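Glyco_hydro_cc domain-containing protein (Cryptococcus neoformans, PDB 6UBC) probably binds beta-1,3-glucan oligosaccharides through a glycoside hydrolase family 128 (subgroup VII) domain. Local coordinates at residues Pro382-Ile393 with Tyr411-Trp421. Residues are numbered along the deposited sequence; the frame is centred on the assembly and turned at random.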
ATOM      1  N   PRO A 382      -7.673 -16.979   0.682  1.00 25.72           N
ATOM      2  CA  PRO A 382      -7.696 -16.212  -0.550  1.00 25.65           C
ATOM      3  C   PRO A 382      -8.743 -16.776  -1.497  1.00 24.15           C
ATOM      4  O   PRO A 382      -8.914 -17.992  -1.668  1.00 25.32           O
ATOM      5  CB  PRO A 382      -6.244 -16.278  -1.039  1.00 26.94           C
ATOM      6  CG  PRO A 382      -5.459 -16.583   0.207  1.00 28.13           C
ATOM      7  CD  PRO A 382      -6.343 -17.478   1.037  1.00 26.82           C
ATOM      8  N   CYS A 383      -9.435 -15.863  -2.175  1.00 27.46           N
ATOM      9  CA  CYS A 383     -10.458 -16.229  -3.178  1.00 26.28           C
ATOM     10  C   CYS A 383      -9.782 -16.959  -4.350  1.00 24.89           C
ATOM     11  O   CYS A 383      -8.737 -16.530  -4.754  1.00 24.58           O
ATOM     12  CB  CYS A 383     -11.143 -15.023  -3.795  1.00 28.75           C
ATOM     13  SG  CYS A 383     -11.872 -13.928  -2.535  1.00 34.37           S
ATOM     14  N   THR A 384     -10.402 -18.009  -4.863  1.00 25.42           N
ATOM     15  CA  THR A 384      -9.854 -18.870  -5.962  1.00 26.77           C
ATOM     16  C   THR A 384     -10.795 -18.870  -7.179  1.00 27.68           C
ATOM     17  O   THR A 384     -10.369 -19.279  -8.275  1.00 28.66           O
ATOM     18  CB  THR A 384      -9.606 -20.303  -5.458  1.00 28.37           C
ATOM     19  OG1 THR A 384     -10.834 -20.702  -4.856  1.00 29.93           O
ATOM     20  CG2 THR A 384      -8.472 -20.425  -4.437  1.00 29.67           C
ATOM     21  N   ASP A 385     -12.035 -18.429  -7.007  1.00 27.70           N
ATOM     22  CA  ASP A 385     -13.064 -18.448  -8.059  1.00 28.40           C
ATOM     23  C   ASP A 385     -12.873 -17.214  -8.948  1.00 28.26           C
ATOM     24  O   ASP A 385     -13.026 -16.107  -8.459  1.00 27.04           O
ATOM     25  CB  ASP A 385     -14.485 -18.509  -7.508  1.00 31.80           C
ATOM     26  CG  ASP A 385     -15.508 -18.654  -8.606  1.00 37.79           C
ATOM     27  OD1 ASP A 385     -15.893 -17.622  -9.219  1.00 36.81           O
ATOM     28  OD2 ASP A 385     -15.781 -19.823  -8.944  1.00 45.76           O
ATOM     29  N   GLN A 386     -12.528 -17.425 -10.196  1.00 25.98           N
ATOM     30  CA  GLN A 386     -12.186 -16.296 -11.103  1.00 27.92           C
ATOM     31  C   GLN A 386     -13.380 -15.336 -11.226  1.00 28.33           C
ATOM     32  O   GLN A 386     -13.147 -14.118 -11.269  1.00 25.74           O
ATOM     33  CB  GLN A 386     -11.778 -16.789 -12.497  1.00 28.69           C
ATOM     34  CG  GLN A 386     -11.304 -15.673 -13.419  1.00 27.07           C
ATOM     35  CD  GLN A 386     -10.053 -15.013 -12.890  1.00 25.28           C
ATOM     36  OE1 GLN A 386      -9.065 -15.697 -12.633  1.00 28.61           O
ATOM     37  NE2 GLN A 386     -10.086 -13.691 -12.697  1.00 23.18           N
ATOM     38  N   SER A 387     -14.596 -15.880 -11.350  1.00 28.62           N
ATOM     39  CA  SER A 387     -15.819 -15.072 -11.531  1.00 29.55           C
ATOM     40  C   SER A 387     -16.024 -14.162 -10.306  1.00 27.79           C
ATOM     41  O   SER A 387     -16.189 -12.911 -10.407  1.00 29.07           O
ATOM     42  CB  SER A 387     -16.963 -16.003 -11.739  1.00 34.15           C
ATOM     43  OG  SER A 387     -18.041 -15.178 -12.024  1.00 40.71           O
ATOM     44  N   GLU A 388     -15.874 -14.725  -9.115  1.00 28.08           N
ATOM     45  CA  GLU A 388     -15.997 -13.913  -7.881  1.00 27.96           C
ATOM     46  C   GLU A 388     -14.862 -12.896  -7.843  1.00 25.45           C
ATOM     47  O   GLU A 388     -15.127 -11.755  -7.391  1.00 26.35           O
ATOM     48  CB  GLU A 388     -15.882 -14.863  -6.671  1.00 31.61           C
ATOM     49  CG  GLU A 388     -15.900 -14.208  -5.299  1.00 37.74           C
ATOM     50  CD  GLU A 388     -15.532 -15.125  -4.107  1.00 44.59           C
ATOM     51  OE1 GLU A 388     -15.087 -16.283  -4.364  1.00 51.24           O
ATOM     52  OE2 GLU A 388     -15.680 -14.691  -2.910  1.00 44.14           O
ATOM     53  N   ILE A 389     -13.627 -13.285  -8.228  1.00 23.90           N
ATOM     54  CA  ILE A 389     -12.475 -12.340  -8.277  1.00 23.21           C
ATOM     55  C   ILE A 389     -12.777 -11.160  -9.182  1.00 23.19           C
ATOM     56  O   ILE A 389     -12.495 -10.054  -8.780  1.00 24.43           O
ATOM     57  CB  ILE A 389     -11.174 -13.066  -8.675  1.00 23.68           C
ATOM     58  CG1 ILE A 389     -10.691 -13.872  -7.466  1.00 25.02           C
ATOM     59  CG2 ILE A 389     -10.114 -12.137  -9.199  1.00 24.71           C
ATOM     60  CD1 ILE A 389      -9.682 -14.971  -7.782  1.00 24.92           C
ATOM     61  N   ASN A 390     -13.266 -11.421 -10.380  1.00 23.99           N
ATOM     62  CA  ASN A 390     -13.576 -10.351 -11.355  1.00 23.70           C
ATOM     63  C   ASN A 390     -14.587  -9.371 -10.740  1.00 25.06           C
ATOM     64  O   ASN A 390     -14.396  -8.156 -10.860  1.00 27.32           O
ATOM     65  CB  ASN A 390     -14.094 -10.901 -12.674  1.00 23.84           C
ATOM     66  CG  ASN A 390     -13.060 -11.643 -13.466  1.00 24.59           C
ATOM     67  OD1 ASN A 390     -11.841 -11.445 -13.299  1.00 27.23           O
ATOM     68  ND2 ASN A 390     -13.538 -12.519 -14.315  1.00 23.66           N
ATOM     69  N   THR A 391     -15.647  -9.894 -10.127  1.00 25.56           N
ATOM     70  CA  THR A 391     -16.706  -9.067  -9.500  1.00 27.65           C
ATOM     71  C   THR A 391     -16.119  -8.188  -8.398  1.00 27.85           C
ATOM     72  O   THR A 391     -16.399  -6.950  -8.349  1.00 27.71           O
ATOM     73  CB  THR A 391     -17.855  -9.907  -8.962  1.00 28.69           C
ATOM     74  OG1 THR A 391     -18.369 -10.658 -10.062  1.00 28.69           O
ATOM     75  CG2 THR A 391     -18.878  -9.025  -8.309  1.00 29.88           C
ATOM     76  N   PHE A 392     -15.258  -8.791  -7.603  1.00 27.66           N
ATOM     77  CA  PHE A 392     -14.547  -8.097  -6.513  1.00 26.71           C
ATOM     78  C   PHE A 392     -13.712  -6.960  -7.075  1.00 27.08           C
ATOM     79  O   PHE A 392     -13.778  -5.880  -6.499  1.00 26.97           O
ATOM     80  CB  PHE A 392     -13.711  -9.079  -5.703  1.00 25.63           C
ATOM     81  CG  PHE A 392     -13.022  -8.433  -4.547  1.00 26.53           C
ATOM     82  CD1 PHE A 392     -13.681  -8.299  -3.344  1.00 27.90           C
ATOM     83  CD2 PHE A 392     -11.679  -8.057  -4.641  1.00 25.17           C
ATOM     84  CE1 PHE A 392     -13.016  -7.802  -2.236  1.00 27.61           C
ATOM     85  CE2 PHE A 392     -11.019  -7.543  -3.552  1.00 25.54           C
ATOM     86  CZ  PHE A 392     -11.709  -7.361  -2.357  1.00 28.11           C
ATOM     87  N   ILE A 393     -12.893  -7.228  -8.091  1.00 24.64           N
ATOM     88  CA  ILE A 393     -11.979  -6.189  -8.635  1.00 25.48           C
ATOM     89  C   ILE A 393     -12.864  -5.052  -9.169  1.00 26.24           C
ATOM     90  O   ILE A 393     -12.561  -3.879  -8.904  1.00 25.23           O
ATOM     91  CB  ILE A 393     -11.057  -6.783  -9.731  1.00 23.72           C
ATOM     92  CG1 ILE A 393      -9.991  -7.731  -9.148  1.00 23.73           C
ATOM     93  CG2 ILE A 393     -10.421  -5.647 -10.488  1.00 24.49           C
ATOM     94  CD1 ILE A 393      -9.365  -8.673 -10.168  1.00 24.13           C
ATOM     95  N   TYR A 411      -3.551  -2.696  -6.490  1.00 21.57           N
ATOM     96  CA  TYR A 411      -3.680  -4.160  -6.582  1.00 21.88           C
ATOM     97  C   TYR A 411      -2.481  -4.854  -5.938  1.00 21.57           C
ATOM     98  O   TYR A 411      -1.306  -4.558  -6.276  1.00 22.70           O
ATOM     99  CB  TYR A 411      -3.851  -4.495  -8.038  1.00 21.95           C
ATOM    100  CG  TYR A 411      -4.301  -5.891  -8.362  1.00 23.27           C
ATOM    101  CD1 TYR A 411      -3.418  -6.970  -8.271  1.00 22.69           C
ATOM    102  CD2 TYR A 411      -5.587  -6.143  -8.750  1.00 23.22           C
ATOM    103  CE1 TYR A 411      -3.820  -8.239  -8.636  1.00 22.72           C
ATOM    104  CE2 TYR A 411      -6.001  -7.402  -9.136  1.00 24.41           C
ATOM    105  CZ  TYR A 411      -5.130  -8.464  -9.041  1.00 23.55           C
ATOM    106  OH  TYR A 411      -5.540  -9.701  -9.428  1.00 22.86           O
ATOM    107  N   SER A 412      -2.734  -5.812  -5.033  1.00 20.93           N
ATOM    108  CA  SER A 412      -1.639  -6.523  -4.352  1.00 22.11           C
ATOM    109  C   SER A 412      -1.052  -7.550  -5.300  1.00 22.13           C
ATOM    110  O   SER A 412      -1.834  -8.381  -5.800  1.00 22.43           O
ATOM    111  CB  SER A 412      -2.125  -7.178  -3.105  1.00 23.05           C
ATOM    112  OG  SER A 412      -1.043  -7.844  -2.498  1.00 25.42           O
ATOM    113  N   THR A 413       0.293  -7.604  -5.473  1.00 23.50           N
ATOM    114  CA  THR A 413       0.949  -8.751  -6.159  1.00 24.35           C
ATOM    115  C   THR A 413       1.839  -9.482  -5.138  1.00 25.10           C
ATOM    116  O   THR A 413       2.829 -10.067  -5.497  1.00 27.22           O
ATOM    117  CB  THR A 413       1.700  -8.263  -7.415  1.00 23.92           C
ATOM    118  OG1 THR A 413       2.773  -7.409  -7.009  1.00 22.28           O
ATOM    119  CG2 THR A 413       0.776  -7.611  -8.426  1.00 24.61           C
ATOM    120  N   GLY A 414       1.498  -9.378  -3.894  1.00 24.81           N
ATOM    121  CA  GLY A 414       2.248  -9.956  -2.774  1.00 27.85           C
ATOM    122  C   GLY A 414       2.132 -11.475  -2.742  1.00 29.57           C
ATOM    123  O   GLY A 414       1.355 -12.095  -3.501  1.00 27.50           O
ATOM    124  N   GLU A 415       2.757 -12.037  -1.725  1.00 31.89           N
ATOM    125  CA  GLU A 415       2.823 -13.505  -1.517  1.00 36.16           C
ATOM    126  C   GLU A 415       1.582 -13.937  -0.776  1.00 32.62           C
ATOM    127  O   GLU A 415       0.940 -13.107  -0.152  1.00 32.19           O
ATOM    128  CB  GLU A 415       4.057 -13.891  -0.681  1.00 44.24           C
ATOM    129  CG  GLU A 415       5.320 -14.032  -1.532  1.00 53.54           C
ATOM    130  CD  GLU A 415       5.027 -14.499  -2.951  1.00 60.60           C
ATOM    131  OE1 GLU A 415       4.202 -15.452  -3.101  1.00 66.62           O
ATOM    132  OE2 GLU A 415       5.549 -13.876  -3.906  1.00 66.52           O
ATOM    133  N   GLY A 416       1.287 -15.221  -0.834  1.00 35.08           N
ATOM    134  CA  GLY A 416       0.225 -15.838  -0.013  1.00 33.94           C
ATOM    135  C   GLY A 416      -1.161 -15.658  -0.597  1.00 33.90           C
ATOM    136  O   GLY A 416      -2.126 -15.752   0.181  1.00 35.70           O
ATOM    137  N   LEU A 417      -1.282 -15.294  -1.882  1.00 29.85           N
ATOM    138  CA  LEU A 417      -2.644 -15.216  -2.448  1.00 28.39           C
ATOM    139  C   LEU A 417      -2.794 -16.279  -3.508  1.00 26.51           C
ATOM    140  O   LEU A 417      -1.867 -16.994  -3.780  1.00 26.28           O
ATOM    141  CB  LEU A 417      -2.879 -13.825  -3.006  1.00 29.07           C
ATOM    142  CG  LEU A 417      -2.720 -12.722  -1.993  1.00 31.76           C
ATOM    143  CD1 LEU A 417      -2.546 -11.392  -2.712  1.00 29.85           C
ATOM    144  CD2 LEU A 417      -3.884 -12.714  -0.982  1.00 32.93           C
ATOM    145  N   SER A 418      -3.973 -16.394  -4.094  1.00 26.36           N
ATOM    146  CA  SER A 418      -4.300 -17.536  -4.975  1.00 25.20           C
ATOM    147  C   SER A 418      -3.619 -17.360  -6.317  1.00 25.07           C
ATOM    148  O   SER A 418      -3.402 -16.228  -6.753  1.00 23.74           O
ATOM    149  CB  SER A 418      -5.795 -17.617  -5.171  1.00 26.68           C
ATOM    150  OG  SER A 418      -6.278 -16.539  -5.969  1.00 25.84           O
ATOM    151  N   PRO A 419      -3.386 -18.445  -7.059  1.00 25.13           N
ATOM    152  CA  PRO A 419      -2.867 -18.321  -8.405  1.00 26.82           C
ATOM    153  C   PRO A 419      -3.788 -17.502  -9.343  1.00 25.35           C
ATOM    154  O   PRO A 419      -3.299 -16.789 -10.206  1.00 26.63           O
ATOM    155  CB  PRO A 419      -2.853 -19.767  -8.888  1.00 28.92           C
ATOM    156  CG  PRO A 419      -2.730 -20.577  -7.631  1.00 29.55           C
ATOM    157  CD  PRO A 419      -3.586 -19.846  -6.630  1.00 28.57           C
ATOM    158  N   GLU A 420      -5.093 -17.572  -9.091  1.00 23.09           N
ATOM    159  CA  GLU A 420      -6.117 -16.828  -9.860  1.00 22.53           C
ATOM    160  C   GLU A 420      -5.980 -15.309  -9.597  1.00 25.56           C
ATOM    161  O   GLU A 420      -6.297 -14.520 -10.484  1.00 23.32           O
ATOM    162  CB  GLU A 420      -7.517 -17.359  -9.568  1.00 24.63           C
ATOM    163  CG  GLU A 420      -7.733 -18.793  -9.990  1.00 25.58           C
ATOM    164  CD  GLU A 420      -7.519 -19.852  -8.914  1.00 28.37           C
ATOM    165  OE1 GLU A 420      -6.894 -19.550  -7.889  1.00 25.95           O
ATOM    166  OE2 GLU A 420      -7.998 -20.959  -9.131  1.00 23.78           O
ATOM    167  N   TRP A 421      -5.482 -14.922  -8.436  1.00 23.57           N
ATOM    168  CA  TRP A 421      -5.235 -13.501  -8.113  1.00 25.04           C
ATOM    169  C   TRP A 421      -3.972 -12.986  -8.844  1.00 27.03           C
ATOM    170  O   TRP A 421      -3.878 -11.754  -9.122  1.00 26.66           O
ATOM    171  CB  TRP A 421      -5.152 -13.343  -6.581  1.00 23.76           C
ATOM    172  CG  TRP A 421      -5.095 -11.885  -6.194  1.00 22.53           C
ATOM    173  CD1 TRP A 421      -3.993 -11.129  -6.033  1.00 21.88           C
ATOM    174  CD2 TRP A 421      -6.192 -10.962  -6.261  1.00 21.84           C
ATOM    175  NE1 TRP A 421      -4.327  -9.821  -5.803  1.00 23.27           N
ATOM    176  CE2 TRP A 421      -5.682  -9.689  -5.957  1.00 21.38           C
ATOM    177  CE3 TRP A 421      -7.576 -11.099  -6.447  1.00 22.55           C
ATOM    178  CZ2 TRP A 421      -6.463  -8.533  -5.947  1.00 23.13           C
ATOM    179  CZ3 TRP A 421      -8.369  -9.960  -6.404  1.00 22.98           C
ATOM    180  CH2 TRP A 421      -7.824  -8.685  -6.143  1.00 22.07           C
TER
HETATM  181  O   HOH W   1      -6.745 -14.351  -3.709  1.00 34.14           O
HETATM  182  O   HOH W   2      -6.556 -14.710 -13.609  1.00 23.28           O
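Ser418 OG donates to Cys383 O at 2.7 Å, in the carbonyl plane, where the loop after strand 406-411, one of the parallel strands of the (beta/alpha)8-type barrel of this glycosidase family, packs against residues 382-385 and the first turns of helix 386-402. Its chi1 of 70° sets the hydroxyl between its own N and carbonyl carbon, where it also accepts from Trp421 N, an ST motif. Pro382 lays CB and CG on the 416-418 backbone. The Glu420 chain, bent at chi2 (95°), lies over Thr384 O; its OE2 is 3.0 Å from that oxygen, two acceptors without a hydrogen bond. Ile389 CD1 packs on Glu420 CB. Ile389 CG2 and Ile393 CG1 come obliquely against the six-membered part of the Trp421 indole, whose CH2 approaches the edge of the Phe392 ring. One bond beyond CG1, Ile393 CD1 reaches the edge of the Tyr411 ring, 3.7 Å from Tyr411 CE2.

Further out, the disulfide from Cys383 to Cys373 ties the segment before the helix to strand 366-375, and Asp385 caps the helix by accepting from Glu388 N. The indole is held by its own loop: NE1 donates to Ser412 O, while Tyr411 OH sits over the ring centre and donates to Trp421 O at 2.7 Å.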